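Local coordinates for protein adenylyltransferase MntA (Shewanella oneidensis MR-1, PDB 6M6U), which transfers AMP units from ATP to a tyrosine of its partner toxin HepT, three in succession, and so neutralises it as an antitoxin, at residues D15-L20 / D48-I53; W56-K61 / V70-L75. The protein carries 2 engineered substitutions. All blocks are in the same frame, centred on the assembly; numbering follows the deposited sequence.

Contact 1 of 2, residues D15-L20 / D48-I53; sequences DNIPKL and DTLDNI
K19 and D48 meet through a salt bridge between the lysine NZ and the carboxylate OD1. K19 NZ and D48 OD1 are modelled 2.4 Å apart. This is shorter than a normal bond, so the fine geometry of the pair is doubtful. The other oxygen, D48 OD2, lies farther away, 3.4 Å from K19 NZ. Both residues are exposed, and the ion pair lies on the surface of the polymerase beta-type nucleotidyltransferase fold. I17 to L20 form a type II beta turn that leads from helix 6-16 into the first strand, 20-26. K19 takes its third position, with a positive phi of 56°. A bend at its third side-chain torsion (chi3 -61°) turns the ammonium end toward D48. The backbone of K19 is also hydrogen-bonded to A47, just ahead of D48.

Deeper in, the contact becomes apolar. I17 is buried, and its side chain crosses that of L50 at about a right angle. L50 points toward the turn. I17 also packs on V44 and A46 of strand 40-46. L50 rests on V44 as well, so both side chains share one strand residue. Farther along, D51 is the N-cap of helix 52-66, its OD1 accepting from the backbone N of A54. At the apolar pair, the I17 CG2 branch stands anti to its own backbone nitrogen and lies 3.7 Å from L50 CD2, while I17 CD1 comes to 4.1 Å from L50 CD1.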
# COMPACT_ATOMS: atom_id res chain seq x y z
N ASP E 15 2.22 28.67 -15.99
CA ASP E 15 0.97 28.65 -16.74
C ASP E 15 -0.22 28.27 -15.87
O ASP E 15 -1.36 28.59 -16.25
CB ASP E 15 1.05 27.66 -17.91
CG ASP E 15 2.06 28.08 -18.96
OD1 ASP E 15 2.66 29.17 -18.83
OD2 ASP E 15 2.26 27.31 -19.93
N ASN E 16 -0.01 27.61 -14.74
CA ASN E 16 -1.12 27.06 -13.96
C ASN E 16 -1.31 27.69 -12.59
O ASN E 16 -2.35 27.46 -11.97
CB ASN E 16 -0.95 25.54 -13.79
CG ASN E 16 -1.33 24.77 -15.04
OD1 ASN E 16 -2.49 24.40 -15.22
ND2 ASN E 16 -0.36 24.53 -15.90
N ILE E 17 -0.36 28.48 -12.09
CA ILE E 17 -0.51 29.05 -10.75
C ILE E 17 -0.57 30.57 -10.83
O ILE E 17 0.42 31.21 -11.20
CB ILE E 17 0.64 28.60 -9.83
CG1 ILE E 17 0.65 27.08 -9.70
CG2 ILE E 17 0.48 29.23 -8.45
CD1 ILE E 17 1.80 26.54 -8.88
N PRO E 18 -1.70 31.18 -10.48
CA PRO E 18 -1.78 32.64 -10.50
C PRO E 18 -0.87 33.26 -9.45
O PRO E 18 -0.74 32.75 -8.33
CB PRO E 18 -3.25 32.93 -10.19
CG PRO E 18 -3.71 31.72 -9.44
CD PRO E 18 -2.97 30.56 -10.04
N LYS E 19 -0.24 34.38 -9.82
CA LYS E 19 0.58 35.18 -8.90
C LYS E 19 1.68 34.34 -8.26
O LYS E 19 1.99 34.49 -7.07
CB LYS E 19 -0.29 35.84 -7.84
CG LYS E 19 -1.35 36.77 -8.40
CD LYS E 19 -2.40 37.07 -7.35
CE LYS E 19 -3.09 35.79 -6.91
NZ LYS E 19 -3.77 35.96 -5.60
N LEU E 20 2.27 33.45 -9.05
CA LEU E 20 3.38 32.64 -8.58
C LEU E 20 4.56 33.53 -8.19
O LEU E 20 4.80 34.57 -8.82
CB LEU E 20 3.80 31.66 -9.67
CG LEU E 20 4.81 30.57 -9.35
CD1 LEU E 20 4.30 29.68 -8.23
CD2 LEU E 20 5.07 29.76 -10.61
N ASP E 48 -1.55 33.68 -2.96
CA ASP E 48 -2.54 32.98 -2.15
C ASP E 48 -2.12 31.53 -1.95
O ASP E 48 -1.33 30.97 -2.72
CB ASP E 48 -3.93 33.01 -2.80
CG ASP E 48 -4.40 34.40 -3.12
OD1 ASP E 48 -5.05 34.57 -4.18
OD2 ASP E 48 -4.14 35.33 -2.33
N THR E 49 -2.68 30.93 -0.90
CA THR E 49 -2.60 29.49 -0.76
C THR E 49 -3.31 28.83 -1.94
O THR E 49 -4.36 29.30 -2.39
CB THR E 49 -3.26 29.03 0.54
OG1 THR E 49 -4.66 29.31 0.49
CG2 THR E 49 -2.66 29.74 1.74
N LEU E 50 -2.73 27.76 -2.45
CA LEU E 50 -3.38 27.01 -3.51
C LEU E 50 -4.50 26.17 -2.92
O LEU E 50 -4.44 25.75 -1.76
CB LEU E 50 -2.39 26.09 -4.23
CG LEU E 50 -0.99 26.61 -4.60
CD1 LEU E 50 -0.27 25.58 -5.47
CD2 LEU E 50 -1.04 27.96 -5.29
N ASP E 51 -5.54 25.94 -3.72
CA ASP E 51 -6.50 24.91 -3.38
C ASP E 51 -5.79 23.56 -3.31
O ASP E 51 -5.01 23.22 -4.20
CB ASP E 51 -7.63 24.88 -4.41
CG ASP E 51 -8.62 23.74 -4.17
OD1 ASP E 51 -9.09 23.14 -5.16
OD2 ASP E 51 -8.93 23.45 -2.99
N ASN E 52 -6.05 22.81 -2.24
CA ASN E 52 -5.31 21.57 -2.02
C ASN E 52 -5.54 20.57 -3.15
O ASN E 52 -4.60 19.95 -3.65
CB ASN E 52 -5.71 20.96 -0.68
CG ASN E 52 -4.92 19.70 -0.36
OD1 ASN E 52 -3.81 19.52 -0.85
ND2 ASN E 52 -5.50 18.83 0.45
N ILE E 53 -6.80 20.41 -3.56
CA ILE E 53 -7.12 19.44 -4.60
C ILE E 53 -6.61 19.91 -5.96
O ILE E 53 -6.07 19.12 -6.74
CB ILE E 53 -8.64 19.16 -4.60
CG1 ILE E 53 -8.99 18.21 -3.44
CG2 ILE E 53 -9.09 18.61 -5.94
CD1 ILE E 53 -10.46 18.21 -3.05

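Contact 2 of 2, residues W56-K61 / V70-L75; sequences WELAQK and VDLVDL
L72 leaves its strand toward helix 52-66, and its CB rests 3.7 Å from A59 CB. Its CG stands anti to the backbone N (chi1 178°), which carries the branch on past A59 to L58. At the tip, L72 CD2 reaches L58 CD2 at 3.8 Å and lies equally close to L58 CG. The two leucines run obliquely to each other. L72 also touches V44 of the neighbouring strand.

The A59 side chain points toward the strand, and its small size lets the backbones come near: A59 CA is 5.4 Å from L72 CA. V70 packs next to it. Its CB lies 3.6 Å from the carbonyl oxygen A59 O, and its CG1 meets A59 CB more loosely.

This is the helix-on-sheet packing of a beta-alpha-beta unit, in which helix 52-66 connects the parallel strands 40-46 and 70-74. Helix and strand segments run roughly antiparallel, at 143°, with their axes 7.4 Å apart at closest. V70 and L72 face the helix. The side chain of the intervening D71, a magnesium-binding residue of the enzyme, starts out away from it. D71 touches E39, an engineered residue at the metal site.

On the helix, Q60 folds back over W56. Its NE2 sits above one face of the indole, offset toward the rim, and gives a bent hydrogen bond (136° at the hydrogen) to W56 O, 3.1 Å away. Q60 N reaches the same oxygen from the opposite face of the carbonyl plane. Beyond, E57 OE1 is hydrogen-bonded to H114 NE2 of a HepT toxin chain.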
# COMPACT_ATOMS: atom_id res chain seq x y z
N TRP E 56 -2.91 19.06 -5.95
CA TRP E 56 -2.66 17.65 -6.24
C TRP E 56 -2.86 17.35 -7.72
O TRP E 56 -2.09 16.59 -8.31
CB TRP E 56 -3.57 16.77 -5.40
CG TRP E 56 -3.32 15.29 -5.59
CD1 TRP E 56 -2.34 14.54 -4.99
CD2 TRP E 56 -4.04 14.39 -6.44
NE1 TRP E 56 -2.42 13.24 -5.42
CE2 TRP E 56 -3.46 13.12 -6.30
CE3 TRP E 56 -5.14 14.54 -7.30
CZ2 TRP E 56 -3.92 12.00 -7.00
CZ3 TRP E 56 -5.60 13.42 -7.99
CH2 TRP E 56 -5.00 12.17 -7.83
N GLU E 57 -3.89 17.95 -8.33
CA GLU E 57 -4.11 17.77 -9.76
C GLU E 57 -2.94 18.33 -10.56
O GLU E 57 -2.48 17.70 -11.52
CB GLU E 57 -5.42 18.43 -10.18
CG GLU E 57 -6.69 17.84 -9.55
CD GLU E 57 -7.19 16.59 -10.28
OE1 GLU E 57 -7.98 15.83 -9.67
OE2 GLU E 57 -6.81 16.37 -11.45
N LEU E 58 -2.45 19.51 -10.19
CA LEU E 58 -1.32 20.09 -10.90
C LEU E 58 -0.09 19.19 -10.79
O LEU E 58 0.64 19.00 -11.76
CB LEU E 58 -1.02 21.49 -10.37
CG LEU E 58 0.17 22.21 -11.00
CD1 LEU E 58 0.05 22.18 -12.51
CD2 LEU E 58 0.23 23.63 -10.49
N ALA E 59 0.13 18.61 -9.60
CA ALA E 59 1.25 17.70 -9.42
C ALA E 59 1.17 16.52 -10.39
O ALA E 59 2.16 16.17 -11.05
CB ALA E 59 1.30 17.19 -7.98
N GLN E 60 -0.02 15.91 -10.51
CA GLN E 60 -0.16 14.79 -11.44
C GLN E 60 -0.01 15.24 -12.88
O GLN E 60 0.46 14.47 -13.72
CB GLN E 60 -1.51 14.09 -11.24
CG GLN E 60 -1.87 13.78 -9.79
CD GLN E 60 -0.68 13.33 -8.95
OE1 GLN E 60 0.11 12.48 -9.37
NE2 GLN E 60 -0.54 13.91 -7.76
N LYS E 61 -0.38 16.49 -13.20
CA LYS E 61 -0.13 16.98 -14.55
C LYS E 61 1.37 17.15 -14.80
O LYS E 61 1.86 16.81 -15.88
CB LYS E 61 -0.87 18.29 -14.80
CG LYS E 61 -0.93 18.63 -16.29
CD LYS E 61 -1.49 20.03 -16.56
CE LYS E 61 -2.60 20.39 -15.59
NZ LYS E 61 -3.88 19.70 -15.93
N VAL E 70 5.56 13.14 -8.88
CA VAL E 70 5.82 14.51 -8.47
C VAL E 70 5.08 14.77 -7.17
O VAL E 70 3.94 14.33 -6.99
CB VAL E 70 5.40 15.51 -9.56
CG1 VAL E 70 5.35 16.94 -9.01
CG2 VAL E 70 6.36 15.43 -10.74
N ASP E 71 5.75 15.44 -6.24
CA ASP E 71 5.12 15.96 -5.04
C ASP E 71 5.22 17.47 -5.07
O ASP E 71 6.33 18.02 -5.12
CB ASP E 71 5.77 15.39 -3.78
CG ASP E 71 5.03 15.80 -2.51
OD1 ASP E 71 5.68 15.96 -1.46
OD2 ASP E 71 3.79 15.96 -2.57
N LEU E 72 4.07 18.14 -5.08
CA LEU E 72 4.01 19.59 -5.20
C LEU E 72 3.61 20.17 -3.85
O LEU E 72 2.52 19.88 -3.34
CB LEU E 72 3.03 20.02 -6.29
CG LEU E 72 2.84 21.53 -6.46
CD1 LEU E 72 4.17 22.22 -6.79
CD2 LEU E 72 1.81 21.80 -7.55
N VAL E 73 4.50 20.98 -3.28
CA VAL E 73 4.34 21.50 -1.93
C VAL E 73 4.00 22.98 -2.03
O VAL E 73 4.73 23.75 -2.67
CB VAL E 73 5.61 21.28 -1.09
CG1 VAL E 73 5.62 22.20 0.12
CG2 VAL E 73 5.71 19.82 -0.65
N ASP E 74 2.88 23.37 -1.44
CA ASP E 74 2.54 24.78 -1.31
C ASP E 74 3.26 25.32 -0.07
O ASP E 74 2.93 24.94 1.05
CB ASP E 74 1.03 24.98 -1.20
CG ASP E 74 0.64 26.45 -1.06
OD1 ASP E 74 1.50 27.34 -1.29
OD2 ASP E 74 -0.53 26.73 -0.73
N LEU E 75 4.23 26.21 -0.29
CA LEU E 75 5.02 26.73 0.82
C LEU E 75 4.17 27.53 1.80
O LEU E 75 4.52 27.65 2.98
CB LEU E 75 6.17 27.58 0.30
CG LEU E 75 7.30 26.79 -0.36
CD1 LEU E 75 8.27 27.72 -1.07
CD2 LEU E 75 8.01 25.96 0.68

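In the fold
From the N terminus, helix 6-16 ends in the turn 17-20, and strands 20-26 and 40-46 follow. Contact 1 then closes this first loop by bringing 48-53 back to the turn. Segment 48-53 runs into helix 52-66, whose residues L58 and A59 make contact 2 after the short return to strand 70-74. The two are therefore in series, neither nested nor crossed. They also touch directly. D74 OD2 is 3.0 Å from L50 N, probably hydrogen-bonded, and I17 CG1 packs 3.6 Å from L58 CD2. Contact 1 joins the turn after helix 6-16 to the loop that leads into helix 52-66. Contact 2 lays the middle of that helix on strand 70-74, outermost in the sheet of this chain.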